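Local coordinates for signal transduction protein TRAP (PDB 4AE5), which is probably a phosphorylation-dependent regulator of staphylococcal virulence that activates the agr system and raises expression of toxins and biofilm genes, at residues F94-R104 against I116-A125. Residues are numbered along the deposited sequence; the frame is centred on the assembly and turned at random.
Sequences FRNFGGFKSYR and IYFGFADRHA. With FMT (formic acid), chain E.
Phe94 offers one ring face to the edge of Phe118, whose CE1 stands 3.9 Å from Phe94 CE1 in a T-shaped pair with planes at 88°. The chain then rounds a type II turn, Phe97 to Phe100, and Gly98 O accepts a hydrogen bond from a water that also donates to Ala125 O, tying the turn to the start of helix 123-131. Gly99, with positive phi, accepts from Ala121 N at its carbonyl. Phe100 sets its CA over the face of the Phe120 ring, a CH-pi contact 3.9 Å from the centroid; with CG swung anti to the backbone N (chi1 172°), its own ring also turns an edge to that face. Next comes a classic beta bulge: Lys101 N (2.8 Å) and Ser102 N (3.1 Å) both donate to Gly119 O, approaching from the same face of its carbonyl plane. Ser102 OG lies 3.5 Å from Gly119 CA. Tyr103 runs alongside Phe118, rings oblique at 38°, with Tyr103 CD1 3.4 Å from Phe118 CE1, while Tyr103 CE1 meets Ile116 CG2. Arg104 exchanges two backbone bonds with Tyr117; its NE forms a salt bridge with Glu40 while NH1 donates back to Tyr103 O. The chemistry thus divides this antiparallel hairpin of the beta barrel: aromatic rings, joined by Phe129 and Phe139, pack one face, whereas Ser102, Arg104 and Tyr117 give the other a more polar character, with Tyr117 OH donating to a formic acid probably from the crystallisation liquor.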
loop_
_atom_site.group_PDB
_atom_site.type_symbol
_atom_site.label_atom_id
_atom_site.label_comp_id
_atom_site.label_asym_id
_atom_site.label_seq_id
_atom_site.Cartn_x
_atom_site.Cartn_y
_atom_site.Cartn_z
ATOM N N PHE A 94 -13.496 -0.012 -9.590
ATOM C CA PHE A 94 -12.760 -1.145 -9.073
ATOM C C PHE A 94 -13.206 -1.542 -7.690
ATOM O O PHE A 94 -13.094 -2.644 -7.320
ATOM C CB PHE A 94 -11.248 -0.916 -9.145
ATOM C CG PHE A 94 -10.733 0.232 -8.329
ATOM C CD1 PHE A 94 -10.624 0.137 -6.975
ATOM C CD2 PHE A 94 -10.285 1.392 -8.932
ATOM C CE1 PHE A 94 -10.126 1.166 -6.225
ATOM C CE2 PHE A 94 -9.768 2.431 -8.186
ATOM C CZ PHE A 94 -9.692 2.313 -6.830
ATOM N N ARG A 95 -13.757 -0.587 -6.963
ATOM C CA ARG A 95 -14.284 -0.871 -5.646
ATOM C C ARG A 95 -15.391 -1.941 -5.649
ATOM O O ARG A 95 -15.654 -2.590 -4.637
ATOM C CB ARG A 95 -14.846 0.426 -5.110
ATOM C CG ARG A 95 -15.579 0.344 -3.800
ATOM C CD ARG A 95 -16.587 1.533 -3.755
ATOM N NE ARG A 95 -15.915 2.835 -3.736
ATOM C CZ ARG A 95 -15.912 3.700 -2.694
ATOM N NH1 ARG A 95 -16.513 3.424 -1.533
ATOM N NH2 ARG A 95 -15.280 4.863 -2.821
ATOM N N ASN A 96 -16.023 -2.127 -6.793
ATOM C CA ASN A 96 -17.053 -3.173 -6.901
ATOM C C ASN A 96 -16.587 -4.514 -7.464
ATOM O O ASN A 96 -17.400 -5.445 -7.566
ATOM C CB ASN A 96 -18.189 -2.687 -7.773
ATOM C CG ASN A 96 -18.821 -1.472 -7.202
ATOM O OD1 ASN A 96 -18.852 -0.471 -7.862
ATOM N ND2 ASN A 96 -19.207 -1.527 -5.924
ATOM N N PHE A 97 -15.315 -4.621 -7.789
ATOM C CA PHE A 97 -14.773 -5.900 -8.303
ATOM C C PHE A 97 -14.745 -7.006 -7.237
ATOM O O PHE A 97 -14.567 -6.778 -6.035
ATOM C CB PHE A 97 -13.379 -5.651 -8.932
ATOM C CG PHE A 97 -13.394 -5.011 -10.300
ATOM C CD1 PHE A 97 -14.359 -4.078 -10.679
ATOM C CD2 PHE A 97 -12.437 -5.368 -11.229
ATOM C CE1 PHE A 97 -14.338 -3.492 -11.941
ATOM C CE2 PHE A 97 -12.412 -4.792 -12.483
ATOM C CZ PHE A 97 -13.344 -3.837 -12.825
ATOM N N GLY A 98 -14.944 -8.250 -7.674
ATOM C CA GLY A 98 -15.026 -9.370 -6.735
ATOM C C GLY A 98 -13.848 -9.413 -5.776
ATOM O O GLY A 98 -12.684 -9.201 -6.156
ATOM N N GLY A 99 -14.170 -9.479 -4.495
ATOM C CA GLY A 99 -13.093 -9.580 -3.469
ATOM C C GLY A 99 -12.422 -8.305 -3.031
ATOM O O GLY A 99 -11.530 -8.332 -2.145
ATOM N N PHE A 100 -12.832 -7.162 -3.587
ATOM C CA PHE A 100 -12.185 -5.910 -3.218
ATOM C C PHE A 100 -12.468 -5.562 -1.740
ATOM O O PHE A 100 -13.628 -5.620 -1.310
ATOM C CB PHE A 100 -12.692 -4.746 -4.069
ATOM C CG PHE A 100 -12.179 -3.416 -3.587
ATOM C CD1 PHE A 100 -10.992 -2.947 -4.038
ATOM C CD2 PHE A 100 -12.919 -2.646 -2.668
ATOM C CE1 PHE A 100 -10.449 -1.715 -3.615
ATOM C CE2 PHE A 100 -12.421 -1.411 -2.267
ATOM C CZ PHE A 100 -11.201 -0.955 -2.723
ATOM N N LYS A 101 -11.448 -5.115 -1.016
ATOM C CA LYS A 101 -11.628 -4.713 0.400
ATOM C C LYS A 101 -11.223 -3.246 0.640
ATOM O O LYS A 101 -11.939 -2.494 1.305
ATOM C CB LYS A 101 -10.824 -5.661 1.332
ATOM C CG LYS A 101 -11.274 -7.145 1.277
ATOM C CD LYS A 101 -12.797 -7.294 1.620
ATOM C CE LYS A 101 -13.286 -8.712 1.329
ATOM N NZ LYS A 101 -14.494 -9.134 2.118
ATOM N N SER A 102 -10.040 -2.866 0.182
ATOM C CA SER A 102 -9.523 -1.531 0.440
ATOM C C SER A 102 -8.574 -0.989 -0.597
ATOM O O SER A 102 -7.912 -1.716 -1.395
ATOM C CB SER A 102 -8.878 -1.514 1.877
ATOM O OG SER A 102 -7.751 -2.397 1.856
ATOM N N TYR A 103 -8.350 0.302 -0.520
ATOM C CA TYR A 103 -7.433 1.002 -1.420
ATOM C C TYR A 103 -6.770 2.177 -0.651
ATOM O O TYR A 103 -7.459 2.875 0.147
ATOM C CB TYR A 103 -8.244 1.648 -2.552
ATOM C CG TYR A 103 -7.470 2.521 -3.478
ATOM C CD1 TYR A 103 -6.462 1.992 -4.267
ATOM C CD2 TYR A 103 -7.726 3.876 -3.577
ATOM C CE1 TYR A 103 -5.763 2.757 -5.201
ATOM C CE2 TYR A 103 -7.000 4.651 -4.465
ATOM C CZ TYR A 103 -6.050 4.093 -5.289
ATOM O OH TYR A 103 -5.338 4.842 -6.190
ATOM N N ARG A 104 -5.489 2.376 -0.895
ATOM C CA ARG A 104 -4.708 3.542 -0.446
ATOM C C ARG A 104 -3.765 4.050 -1.509
ATOM O O ARG A 104 -2.899 3.287 -2.065
ATOM C CB ARG A 104 -3.895 3.268 0.845
ATOM C CG ARG A 104 -4.608 2.816 2.125
ATOM C CD ARG A 104 -5.522 3.961 2.674
ATOM N NE ARG A 104 -6.114 3.595 3.977
ATOM C CZ ARG A 104 -7.244 2.908 4.116
ATOM N NH1 ARG A 104 -7.934 2.474 3.046
ATOM N NH2 ARG A 104 -7.725 2.665 5.331
ATOM N N ILE A 116 0.914 2.373 -3.704
ATOM C CA ILE A 116 -0.516 2.047 -3.665
ATOM C C ILE A 116 -0.625 0.746 -2.815
ATOM O O ILE A 116 0.168 -0.178 -3.041
ATOM C CB ILE A 116 -1.124 1.803 -5.053
ATOM C CG1 ILE A 116 -1.331 3.182 -5.740
ATOM C CG2 ILE A 116 -2.490 1.015 -4.917
ATOM C CD1 ILE A 116 -1.552 3.015 -7.249
ATOM N N TYR A 117 -1.562 0.704 -1.866
ATOM C CA TYR A 117 -2.030 -0.578 -1.309
ATOM C C TYR A 117 -3.372 -0.953 -1.922
ATOM O O TYR A 117 -4.315 -0.159 -1.825
ATOM C CB TYR A 117 -2.205 -0.551 0.238
ATOM C CG TYR A 117 -0.931 -0.544 1.141
ATOM C CD1 TYR A 117 0.357 -0.804 0.613
ATOM C CD2 TYR A 117 -1.010 -0.308 2.513
ATOM C CE1 TYR A 117 1.500 -0.795 1.436
ATOM C CE2 TYR A 117 0.161 -0.332 3.344
ATOM C CZ TYR A 117 1.390 -0.577 2.790
ATOM O OH TYR A 117 2.557 -0.587 3.558
ATOM N N PHE A 118 -3.491 -2.199 -2.434
ATOM C CA PHE A 118 -4.744 -2.825 -2.778
ATOM C C PHE A 118 -4.950 -3.952 -1.788
ATOM O O PHE A 118 -4.080 -4.837 -1.611
ATOM C CB PHE A 118 -4.786 -3.343 -4.225
ATOM C CG PHE A 118 -5.116 -2.292 -5.260
ATOM C CD1 PHE A 118 -6.386 -1.646 -5.291
ATOM C CD2 PHE A 118 -4.144 -1.916 -6.223
ATOM C CE1 PHE A 118 -6.691 -0.721 -6.322
ATOM C CE2 PHE A 118 -4.457 -1.001 -7.242
ATOM C CZ PHE A 118 -5.723 -0.345 -7.217
ATOM N N GLY A 119 -6.043 -3.855 -1.048
ATOM C CA GLY A 119 -6.484 -4.936 -0.157
ATOM C C GLY A 119 -7.584 -5.770 -0.782
ATOM O O GLY A 119 -8.645 -5.262 -1.223
ATOM N N PHE A 120 -7.380 -7.077 -0.790
ATOM C CA PHE A 120 -8.443 -7.963 -1.354
ATOM C C PHE A 120 -8.670 -9.163 -0.435
ATOM O O PHE A 120 -7.842 -9.431 0.456
ATOM C CB PHE A 120 -8.017 -8.442 -2.757
ATOM C CG PHE A 120 -8.404 -7.543 -3.885
ATOM C CD1 PHE A 120 -7.678 -6.355 -4.119
ATOM C CD2 PHE A 120 -9.458 -7.845 -4.713
ATOM C CE1 PHE A 120 -7.997 -5.544 -5.157
ATOM C CE2 PHE A 120 -9.799 -7.011 -5.758
ATOM C CZ PHE A 120 -9.099 -5.847 -5.970
ATOM N N ALA A 121 -9.789 -9.903 -0.677
ATOM C CA ALA A 121 -10.103 -11.168 0.068
ATOM C C ALA A 121 -8.903 -12.117 0.102
ATOM O O ALA A 121 -8.573 -12.677 1.146
ATOM C CB ALA A 121 -11.332 -11.905 -0.574
ATOM N N ASP A 122 -8.283 -12.332 -1.052
ATOM C CA ASP A 122 -7.120 -13.225 -1.158
ATOM C C ASP A 122 -6.258 -12.901 -2.356
ATOM O O ASP A 122 -6.579 -12.039 -3.137
ATOM C CB ASP A 122 -7.572 -14.748 -1.193
ATOM C CG ASP A 122 -8.490 -15.086 -2.368
ATOM O OD1 ASP A 122 -8.462 -14.446 -3.410
ATOM O OD2 ASP A 122 -9.180 -16.163 -2.315
ATOM N N ARG A 123 -5.185 -13.649 -2.550
ATOM C CA ARG A 123 -4.281 -13.383 -3.620
ATOM C C ARG A 123 -4.919 -13.552 -4.942
ATOM O O ARG A 123 -4.648 -12.740 -5.841
ATOM C CB ARG A 123 -3.089 -14.335 -3.547
ATOM C CG ARG A 123 -2.104 -14.116 -4.667
ATOM C CD ARG A 123 -1.005 -15.133 -4.471
ATOM N NE ARG A 123 -0.501 -15.526 -5.742
ATOM C CZ ARG A 123 -0.752 -16.716 -6.282
ATOM N NH1 ARG A 123 -1.489 -17.608 -5.631
ATOM N NH2 ARG A 123 -0.249 -17.007 -7.466
ATOM N N HIS A 124 -5.740 -14.605 -5.100
ATOM C CA HIS A 124 -6.329 -14.820 -6.408
ATOM C C HIS A 124 -7.193 -13.637 -6.856
ATOM O O HIS A 124 -7.222 -13.306 -8.041
ATOM C CB HIS A 124 -7.143 -16.105 -6.491
ATOM C CG HIS A 124 -6.308 -17.366 -6.556
ATOM N ND1 HIS A 124 -4.989 -17.363 -6.849
ATOM C CD2 HIS A 124 -6.682 -18.707 -6.448
ATOM C CE1 HIS A 124 -4.524 -18.638 -6.886
ATOM N NE2 HIS A 124 -5.567 -19.457 -6.642
ATOM N N ALA A 125 -7.974 -13.083 -5.927
ATOM C CA ALA A 125 -8.889 -11.992 -6.247
ATOM C C ALA A 125 -8.111 -10.783 -6.773
ATOM O O ALA A 125 -8.564 -10.096 -7.681
ATOM C CB ALA A 125 -9.693 -11.589 -5.012
HETATM C C FMT E . 5.012 -2.708 1.601
HETATM O O1 FMT E . 4.660 -1.544 1.904
HETATM O O2 FMT E . 6.317 -2.925 1.318
HETATM O O HOH W 1 -11.186 -9.624 -8.324
HETATM O O HOH W 2 -5.555 -0.724 1.210
#